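PDB 6ZXX: oxidoreductase, NAD-binding/iron-sulfur cluster-binding protein from Nitratireductor pacificus pht-3B, which is probably a cobalamin-dependent reductive dehalogenase that uses two [4Fe-4S] clusters to pass electrons to its bound cobalamin. Local coordinates for residues I397-P402 against Y419-V424; G134-S139 against D201-L206; G437-D442 against G632-I637. One frame throughout, in Å; residues are numbered along the deposited sequence.

Overall arrangement
The chain holds two four-stranded antiparallel sheets, both ordered 1-2-4-3. Contact 1 lies on the first two strands of the later sheet. Contact 2 joins two loops at the earlier one's margin, far from the annotated sites. Contact 3 brings a loop between two helices against a much later loop. Contacts 1 and 3 lie on opposite sides of the chain's centre, about 38 Å apart between centres, yet both approach the cobalamin: the side chains of C398 and A438 are each about 11 Å from it, and that of S439 is about 10 Å from an iron-sulfur cluster. Contact 2 lies about 46 Å from contact 1 and about 38 Å from contact 3, centre to centre.

Contact 1: residues I397-P402 against Y419-V424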
loop_
_atom_site.group_PDB
_atom_site.type_symbol
_atom_site.label_atom_id
_atom_site.label_comp_id
_atom_site.label_asym_id
_atom_site.label_seq_id
_atom_site.Cartn_x
_atom_site.Cartn_y
_atom_site.Cartn_z
ATOM N N ILE A 397 -16.473 5.356 -1.724
ATOM C CA ILE A 397 -17.275 5.006 -2.906
ATOM C C ILE A 397 -17.760 6.292 -3.532
ATOM O O ILE A 397 -18.201 7.184 -2.831
ATOM C CB ILE A 397 -18.520 4.118 -2.538
ATOM C CG1 ILE A 397 -18.048 2.781 -1.925
ATOM C CG2 ILE A 397 -19.412 3.877 -3.769
ATOM C CD1 ILE A 397 -19.030 2.157 -0.985
ATOM N N CYS A 398 -17.615 6.385 -4.834
ATOM C CA CYS A 398 -18.168 7.485 -5.608
ATOM C C CYS A 398 -18.728 6.966 -6.931
ATOM O O CYS A 398 -18.522 5.821 -7.297
ATOM C CB CYS A 398 -17.118 8.574 -5.868
ATOM S SG CYS A 398 -15.672 8.037 -6.828
ATOM N N ARG A 399 -19.436 7.833 -7.639
ATOM C CA ARG A 399 -19.831 7.590 -9.025
ATOM C C ARG A 399 -18.624 7.620 -9.907
ATOM O O ARG A 399 -17.813 8.537 -9.836
ATOM C CB ARG A 399 -20.799 8.672 -9.513
ATOM C CG ARG A 399 -22.212 8.554 -9.011
ATOM C CD ARG A 399 -23.146 8.190 -10.143
ATOM N NE ARG A 399 -24.299 7.437 -9.634
ATOM C CZ ARG A 399 -25.015 6.537 -10.326
ATOM N NH1 ARG A 399 -24.756 6.244 -11.604
ATOM N NH2 ARG A 399 -26.016 5.911 -9.719
ATOM N N ALA A 400 -18.504 6.611 -10.755
ATOM C CA ALA A 400 -17.439 6.587 -11.780
ATOM C C ALA A 400 -17.825 7.430 -12.980
ATOM O O ALA A 400 -18.364 6.916 -13.948
ATOM C CB ALA A 400 -17.147 5.153 -12.244
ATOM N N GLU A 401 -17.540 8.723 -12.907
ATOM C CA GLU A 401 -17.936 9.674 -13.951
ATOM C C GLU A 401 -17.105 9.498 -15.211
ATOM O O GLU A 401 -15.956 9.015 -15.163
ATOM C CB GLU A 401 -17.854 11.098 -13.451
ATOM C CG GLU A 401 -18.721 11.313 -12.191
ATOM C CD GLU A 401 -18.665 12.713 -11.647
ATOM O OE1 GLU A 401 -18.825 13.637 -12.462
ATOM O OE2 GLU A 401 -18.427 12.906 -10.406
ATOM N N PRO A 402 -17.705 9.782 -16.388
ATOM C CA PRO A 402 -17.048 9.329 -17.630
ATOM C C PRO A 402 -15.708 10.009 -17.873
ATOM O O PRO A 402 -14.834 9.457 -18.537
ATOM C CB PRO A 402 -18.071 9.706 -18.729
ATOM C CG PRO A 402 -19.388 9.810 -18.034
ATOM C CD PRO A 402 -19.084 10.263 -16.630
ATOM N N TYR A 419 -17.748 2.203 -18.819
ATOM C CA TYR A 419 -18.588 1.011 -18.772
ATOM C C TYR A 419 -19.280 0.689 -17.417
ATOM O O TYR A 419 -20.241 -0.120 -17.393
ATOM C CB TYR A 419 -17.783 -0.182 -19.272
ATOM C CG TYR A 419 -16.350 -0.229 -18.784
ATOM C CD1 TYR A 419 -16.055 -0.605 -17.479
ATOM C CD2 TYR A 419 -15.287 0.079 -19.624
ATOM C CE1 TYR A 419 -14.748 -0.708 -17.026
ATOM C CE2 TYR A 419 -13.980 0.005 -19.175
ATOM C CZ TYR A 419 -13.724 -0.402 -17.870
ATOM O OH TYR A 419 -12.449 -0.520 -17.377
ATOM N N HIS A 420 -18.824 1.315 -16.311
ATOM C CA HIS A 420 -19.334 1.031 -14.992
ATOM C C HIS A 420 -19.796 2.296 -14.334
ATOM O O HIS A 420 -19.260 3.353 -14.582
ATOM C CB HIS A 420 -18.265 0.417 -14.127
ATOM C CG HIS A 420 -17.949 -1.005 -14.461
ATOM N ND1 HIS A 420 -16.677 -1.527 -14.351
ATOM C CD2 HIS A 420 -18.729 -2.004 -14.928
ATOM C CE1 HIS A 420 -16.689 -2.786 -14.738
ATOM N NE2 HIS A 420 -17.926 -3.101 -15.085
ATOM N N ASP A 421 -20.795 2.175 -13.469
ATOM C CA ASP A 421 -21.424 3.339 -12.805
ATOM C C ASP A 421 -20.730 3.835 -11.550
ATOM O O ASP A 421 -20.844 5.026 -11.209
ATOM C CB ASP A 421 -22.863 2.996 -12.411
ATOM C CG ASP A 421 -23.757 2.788 -13.601
ATOM O OD1 ASP A 421 -23.603 3.524 -14.605
ATOM O OD2 ASP A 421 -24.592 1.858 -13.527
ATOM N N TYR A 422 -20.070 2.925 -10.838
ATOM C CA TYR A 422 -19.482 3.259 -9.519
ATOM C C TYR A 422 -18.007 2.945 -9.450
ATOM O O TYR A 422 -17.540 2.040 -10.132
ATOM C CB TYR A 422 -20.210 2.520 -8.396
ATOM C CG TYR A 422 -21.672 2.873 -8.277
ATOM C CD1 TYR A 422 -22.068 4.060 -7.660
ATOM C CD2 TYR A 422 -22.647 2.047 -8.824
ATOM C CE1 TYR A 422 -23.397 4.405 -7.581
ATOM C CE2 TYR A 422 -23.978 2.382 -8.761
ATOM C CZ TYR A 422 -24.335 3.556 -8.146
ATOM O OH TYR A 422 -25.642 3.874 -8.074
ATOM N N ALA A 423 -17.282 3.752 -8.694
ATOM C CA ALA A 423 -15.901 3.464 -8.308
ATOM C C ALA A 423 -15.836 3.161 -6.831
ATOM O O ALA A 423 -16.275 3.963 -6.002
ATOM C CB ALA A 423 -14.994 4.640 -8.630
ATOM N N VAL A 424 -15.285 2.001 -6.497
ATOM C CA VAL A 424 -14.841 1.731 -5.129
ATOM C C VAL A 424 -13.348 1.983 -5.005
ATOM O O VAL A 424 -12.514 1.334 -5.665
ATOM C CB VAL A 424 -15.130 0.296 -4.717
ATOM C CG1 VAL A 424 -14.763 0.048 -3.239
ATOM C CG2 VAL A 424 -16.599 0.012 -4.961
HETATM O O HOH W 1 -20.063 5.931 -16.014
#
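I397-R399 ends strand 394-399, an outermost strand of a four-stranded antiparallel sheet, and it pairs here with Y422-V424 at the start of the next strand. C398 and A423 form the hydrogen-bonded pair: C398 N gives a nearly straight bond to A423 O (3.0 Å, 168° at the hydrogen), and A423 N returns one to C398 O at 2.8 Å. On one face of the sheet C398 SG meets A423 CB at 3.9 Å, SG being set between its own N and carbonyl carbon (chi1 62°). I397 and V424 point to the other face, toward helix 376-390.

Past the strand end the pairing continues for one more bond, A400 N to D421 O at 2.9 Å. A400, centre of an inverse gamma turn, packs its CB 3.6 Å from H420 O. A water then bridges A400 O and H420 O.

At the outer edge R399 bends at chi2 to bring its guanidinium back beside the phenol end of Y422, obliquely to the ring. Y422 CZ lies over one guanidinium face, 3.3 Å from R399 NH2, the two planes 56° apart. D421 runs alongside R399, its CB 3.8 Å from NH1. With an alanine in place of Y422, the guanidinium of R399 is likely to lose the cover over that face and turn more freely. The corner is an antiparallel edge-strand pair giving way to loops close to the cofactor site, with A400 about 6 Å, side chain to side chain, from V484, a cobalamin-binding residue.

Contact 2: residues G134-S139 against D201-L206; sequences GDCDPS and DAQVDL
Q203 lays its side chain against the backbone of D135 and C136, joining two loops that flank the earlier four-stranded antiparallel sheet: one runs from helix 129-133 to strand 142-149, the other from edge strand 194-198 to helix 206-212. No hydrogen bond crosses between them; the contact rests on van der Waals packing.

Q203 has the most surface buried here. Its CG stands anti to the carbonyl carbon (chi1 -58°) and the chain runs on extended, which carries the amide along the D135-C136 peptide. OE1 comes within 3.5 Å of C136 CA, while NE2 lies 3.6 Å from D135 O. Lower down, Q203 CB rests 3.9 Å from C136 N. The Q203 backbone is held from its own side, N donating to H197 ND1 on strand 194-198.

C136 CB touches V204 CG1 at 4.0 Å, and its sulfur meets that same methyl, making a small apolar patch beside the amide; C136 also packs on T238 of strand 232-239. D135 closes the contact on its exposed side, its CB 3.9 Å from Q203 NE2.

Beyond the touching residues an aspartate in each loop accepts from a backbone N. D205 caps the start of helix 206-212 through R208 N, and D137 closes an Asx turn in which its OD1 accepts from S139 N at 2.8 Å, on the anti side and 33° out of the carboxylate plane.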
loop_
_atom_site.group_PDB
_atom_site.type_symbol
_atom_site.label_atom_id
_atom_site.label_comp_id
_atom_site.label_asym_id
_atom_site.label_seq_id
_atom_site.Cartn_x
_atom_site.Cartn_y
_atom_site.Cartn_z
ATOM N N GLY A 134 10.637 -35.153 3.983
ATOM C CA GLY A 134 9.502 -35.010 3.045
ATOM C C GLY A 134 9.903 -34.469 1.683
ATOM O O GLY A 134 11.075 -34.552 1.289
ATOM N N ASP A 135 8.939 -33.913 0.954
ATOM C CA ASP A 135 9.206 -33.318 -0.376
ATOM C C ASP A 135 10.151 -32.114 -0.366
ATOM O O ASP A 135 10.567 -31.610 -1.419
ATOM C CB ASP A 135 7.891 -32.898 -1.054
ATOM C CG ASP A 135 7.242 -34.033 -1.845
ATOM O OD1 ASP A 135 7.934 -35.020 -2.180
ATOM O OD2 ASP A 135 6.029 -33.914 -2.129
ATOM N N CYS A 136 10.460 -31.630 0.829
ATOM C CA CYS A 136 11.227 -30.405 0.967
ATOM C C CYS A 136 12.663 -30.614 0.464
ATOM O O CYS A 136 13.280 -31.658 0.726
ATOM C CB CYS A 136 11.170 -29.904 2.423
ATOM S SG CYS A 136 11.981 -28.311 2.666
ATOM N N ASP A 137 13.153 -29.617 -0.279
ATOM C CA ASP A 137 14.549 -29.538 -0.713
ATOM C C ASP A 137 15.408 -29.867 0.501
ATOM O O ASP A 137 15.241 -29.254 1.556
ATOM C CB ASP A 137 14.849 -28.130 -1.238
ATOM C CG ASP A 137 16.233 -27.979 -1.890
ATOM O OD1 ASP A 137 17.212 -28.651 -1.501
ATOM O OD2 ASP A 137 16.354 -27.084 -2.761
ATOM N N PRO A 138 16.308 -30.866 0.377
ATOM C CA PRO A 138 17.228 -31.247 1.469
ATOM C C PRO A 138 18.412 -30.291 1.691
ATOM O O PRO A 138 19.178 -30.490 2.619
ATOM C CB PRO A 138 17.749 -32.628 1.054
ATOM C CG PRO A 138 17.485 -32.745 -0.399
ATOM C CD PRO A 138 16.494 -31.708 -0.822
ATOM N N SER A 139 18.544 -29.262 0.871
ATOM C CA SER A 139 19.520 -28.222 1.095
ATOM C C SER A 139 19.054 -27.187 2.137
ATOM O O SER A 139 19.825 -26.323 2.588
ATOM C CB SER A 139 19.765 -27.499 -0.217
ATOM O OG SER A 139 20.731 -26.507 -0.022
ATOM N N ASP A 201 -0.350 -25.436 0.056
ATOM C CA ASP A 201 0.813 -26.009 -0.611
ATOM C C ASP A 201 1.997 -25.844 0.273
ATOM O O ASP A 201 2.584 -24.782 0.331
ATOM C CB ASP A 201 1.104 -25.303 -1.939
ATOM C CG ASP A 201 2.175 -26.044 -2.797
ATOM O OD1 ASP A 201 3.223 -26.487 -2.264
ATOM O OD2 ASP A 201 1.931 -26.181 -4.019
ATOM N N ALA A 202 2.315 -26.916 0.971
ATOM C CA ALA A 202 3.406 -26.973 1.934
ATOM C C ALA A 202 4.048 -28.344 1.859
ATOM O O ALA A 202 3.365 -29.361 1.679
ATOM C CB ALA A 202 2.881 -26.725 3.340
ATOM N N GLN A 203 5.355 -28.365 2.027
ATOM C CA GLN A 203 6.150 -29.583 2.059
ATOM C C GLN A 203 6.682 -29.903 3.460
ATOM O O GLN A 203 7.358 -30.907 3.652
ATOM C CB GLN A 203 7.330 -29.391 1.148
ATOM C CG GLN A 203 6.930 -29.073 -0.260
ATOM C CD GLN A 203 8.125 -28.715 -1.090
ATOM O OE1 GLN A 203 9.071 -28.088 -0.631
ATOM N NE2 GLN A 203 8.118 -29.178 -2.316
ATOM N N VAL A 204 6.393 -29.015 4.406
ATOM C CA VAL A 204 6.797 -29.144 5.807
ATOM C C VAL A 204 5.610 -28.981 6.717
ATOM O O VAL A 204 4.526 -28.546 6.285
ATOM C CB VAL A 204 7.856 -28.105 6.206
ATOM C CG1 VAL A 204 9.138 -28.390 5.458
ATOM C CG2 VAL A 204 7.386 -26.672 5.961
ATOM N N ASP A 205 5.814 -29.333 7.992
ATOM C CA ASP A 205 4.742 -29.286 8.984
ATOM C C ASP A 205 4.633 -27.895 9.579
ATOM O O ASP A 205 5.443 -27.492 10.433
ATOM C CB ASP A 205 4.989 -30.311 10.069
ATOM C CG ASP A 205 3.792 -30.488 10.980
ATOM O OD1 ASP A 205 2.971 -29.551 11.197
ATOM O OD2 ASP A 205 3.683 -31.605 11.516
ATOM N N LEU A 206 3.628 -27.166 9.121
ATOM C CA LEU A 206 3.514 -25.742 9.414
ATOM C C LEU A 206 3.348 -25.489 10.913
ATOM O O LEU A 206 4.085 -24.700 11.453
ATOM C CB LEU A 206 2.339 -25.093 8.643
ATOM C CG LEU A 206 2.427 -25.026 7.113
ATOM C CD1 LEU A 206 1.117 -24.464 6.566
ATOM C CD2 LEU A 206 3.621 -24.241 6.610
#

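Contact 3: residues G437-D442 against G632-I637; sequences GASGDD and GKRNLI
G437 and N635 make the close part of this contact, where the loop before helix 445-469 meets the loop that follows helix 619-628. G437 CA sits 3.3 Å from N635 O in a CA-H...O contact, and a side chain at this glycine would bring its CB tightly against that same oxygen. A backbone hydrogen bond ties N635 to E436, the residue before G437.

R634 extends the packing with its methylenes. CG, anti to its own carbonyl carbon (chi1 -54°), lies 3.7 Å from A438 O, and CD lies 3.7 Å from S439 CA, with S439 CB slightly farther away. A438 O also accepts from K593 NZ, so the arginine stem passes beside a carbonyl that already has a partner.

The looser side is bridged by water and not by direct bonds. One water donates to G437 O at 2.8 Å and accepts from R634 NE at 3.1 Å, sitting at the edge of the guanidinium and in its plane. The bend at chi3 turns that group off the line of the stem, and its NH1 is committed to a salt bridge with D662.

Each segment is also braced from within. S439 N donates to D442 OD2 from above the carboxylate plane, and S439 OG donates to D441 OD1 at 2.7 Å. Just past the segment, I444 N donates to D442 OD1 ahead of helix 445-469. S439 is about 8 Å, side chain to side chain, from C588, a ligand of an iron-sulfur cluster. On the other segment N635 ND2 binds R34 O, while OD1 accepts from I637 N at 3.1 Å, the hallmark of an Asx turn, here at the start of a 3-10 segment that continues beyond I637.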
loop_
_atom_site.group_PDB
_atom_site.type_symbol
_atom_site.label_atom_id
_atom_site.label_comp_id
_atom_site.label_asym_id
_atom_site.label_seq_id
_atom_site.Cartn_x
_atom_site.Cartn_y
_atom_site.Cartn_z
ATOM N N GLY A 437 12.910 5.643 8.081
ATOM C CA GLY A 437 14.330 5.285 7.954
ATOM C C GLY A 437 14.918 5.545 6.561
ATOM O O GLY A 437 16.116 5.469 6.367
ATOM N N ALA A 438 14.064 5.842 5.601
ATOM C CA ALA A 438 14.447 5.927 4.217
ATOM C C ALA A 438 14.717 7.340 3.836
ATOM O O ALA A 438 14.270 8.253 4.468
ATOM C CB ALA A 438 13.343 5.348 3.310
ATOM N N SER A 439 15.428 7.509 2.743
ATOM C CA SER A 439 15.670 8.834 2.186
ATOM C C SER A 439 14.446 9.283 1.410
ATOM O O SER A 439 14.247 10.479 1.153
ATOM C CB SER A 439 16.837 8.761 1.234
ATOM O OG SER A 439 17.115 10.031 0.700
ATOM N N GLY A 440 13.650 8.303 0.983
ATOM C CA GLY A 440 12.506 8.564 0.092
ATOM C C GLY A 440 12.811 8.214 -1.354
ATOM O O GLY A 440 11.927 7.799 -2.115
ATOM N N ASP A 441 14.089 8.308 -1.701
ATOM C CA ASP A 441 14.604 7.964 -3.041
ATOM C C ASP A 441 15.788 6.985 -2.985
ATOM O O ASP A 441 16.616 6.955 -3.886
ATOM C CB ASP A 441 14.989 9.250 -3.782
ATOM C CG ASP A 441 16.000 10.091 -3.015
ATOM O OD1 ASP A 441 16.370 9.750 -1.857
ATOM O OD2 ASP A 441 16.423 11.113 -3.590
ATOM N N ASP A 442 15.842 6.170 -1.935
ATOM C CA ASP A 442 16.851 5.100 -1.817
ATOM C C ASP A 442 16.351 3.737 -2.359
ATOM O O ASP A 442 15.392 3.669 -3.108
ATOM C CB ASP A 442 17.361 4.988 -0.373
ATOM C CG ASP A 442 16.278 4.578 0.642
ATOM O OD1 ASP A 442 15.160 4.137 0.291
ATOM O OD2 ASP A 442 16.587 4.762 1.825
ATOM N N GLY A 632 11.280 14.392 9.302
ATOM C CA GLY A 632 11.815 14.190 7.958
ATOM C C GLY A 632 13.262 13.743 7.984
ATOM O O GLY A 632 13.829 13.254 6.983
ATOM N N LYS A 633 13.880 13.909 9.140
ATOM C CA LYS A 633 15.199 13.334 9.390
ATOM C C LYS A 633 15.108 11.828 9.232
ATOM O O LYS A 633 14.067 11.225 9.491
ATOM C CB LYS A 633 15.672 13.681 10.797
ATOM C CG LYS A 633 17.092 13.261 11.061
ATOM C CD LYS A 633 17.708 13.967 12.256
ATOM C CE LYS A 633 18.793 13.065 12.838
ATOM N NZ LYS A 633 19.685 13.766 13.797
ATOM N N ARG A 634 16.166 11.223 8.717
ATOM C CA ARG A 634 16.181 9.769 8.555
ATOM C C ARG A 634 16.507 9.074 9.886
ATOM O O ARG A 634 17.433 9.503 10.616
ATOM C CB ARG A 634 17.184 9.377 7.482
ATOM C CG ARG A 634 16.967 10.095 6.166
ATOM C CD ARG A 634 17.884 9.595 5.087
ATOM N NE ARG A 634 19.102 8.943 5.550
ATOM C CZ ARG A 634 20.225 9.555 5.897
ATOM N NH1 ARG A 634 20.318 10.870 5.888
ATOM N NH2 ARG A 634 21.259 8.834 6.296
ATOM N N ASN A 635 15.731 8.040 10.220
ATOM C CA ASN A 635 15.848 7.343 11.512
ATOM C C ASN A 635 16.621 6.075 11.303
ATOM O O ASN A 635 16.090 5.121 10.779
ATOM C CB ASN A 635 14.464 7.078 12.086
ATOM C CG ASN A 635 14.494 6.389 13.427
ATOM O OD1 ASN A 635 15.503 5.878 13.875
ATOM N ND2 ASN A 635 13.342 6.345 14.065
ATOM N N LEU A 636 17.866 6.067 11.756
ATOM C CA LEU A 636 18.760 5.000 11.372
ATOM C C LEU A 636 18.296 3.637 11.882
ATOM O O LEU A 636 18.621 2.608 11.279
ATOM C CB LEU A 636 20.207 5.311 11.681
ATOM C CG LEU A 636 20.753 6.055 10.443
ATOM C CD1 LEU A 636 22.167 6.492 10.775
ATOM C CD2 LEU A 636 20.714 5.319 9.062
ATOM N N ILE A 637 17.521 3.667 12.972
ATOM C CA ILE A 637 16.994 2.461 13.617
ATOM C C ILE A 637 16.019 1.725 12.698
ATOM O O ILE A 637 15.837 0.506 12.796
ATOM C CB ILE A 637 16.334 2.788 14.994
ATOM C CG1 ILE A 637 17.411 3.133 16.083
ATOM C CG2 ILE A 637 15.502 1.622 15.486
ATOM C CD1 ILE A 637 17.385 4.585 16.607
HETATM O O HOH W 2 18.557 5.956 5.049
#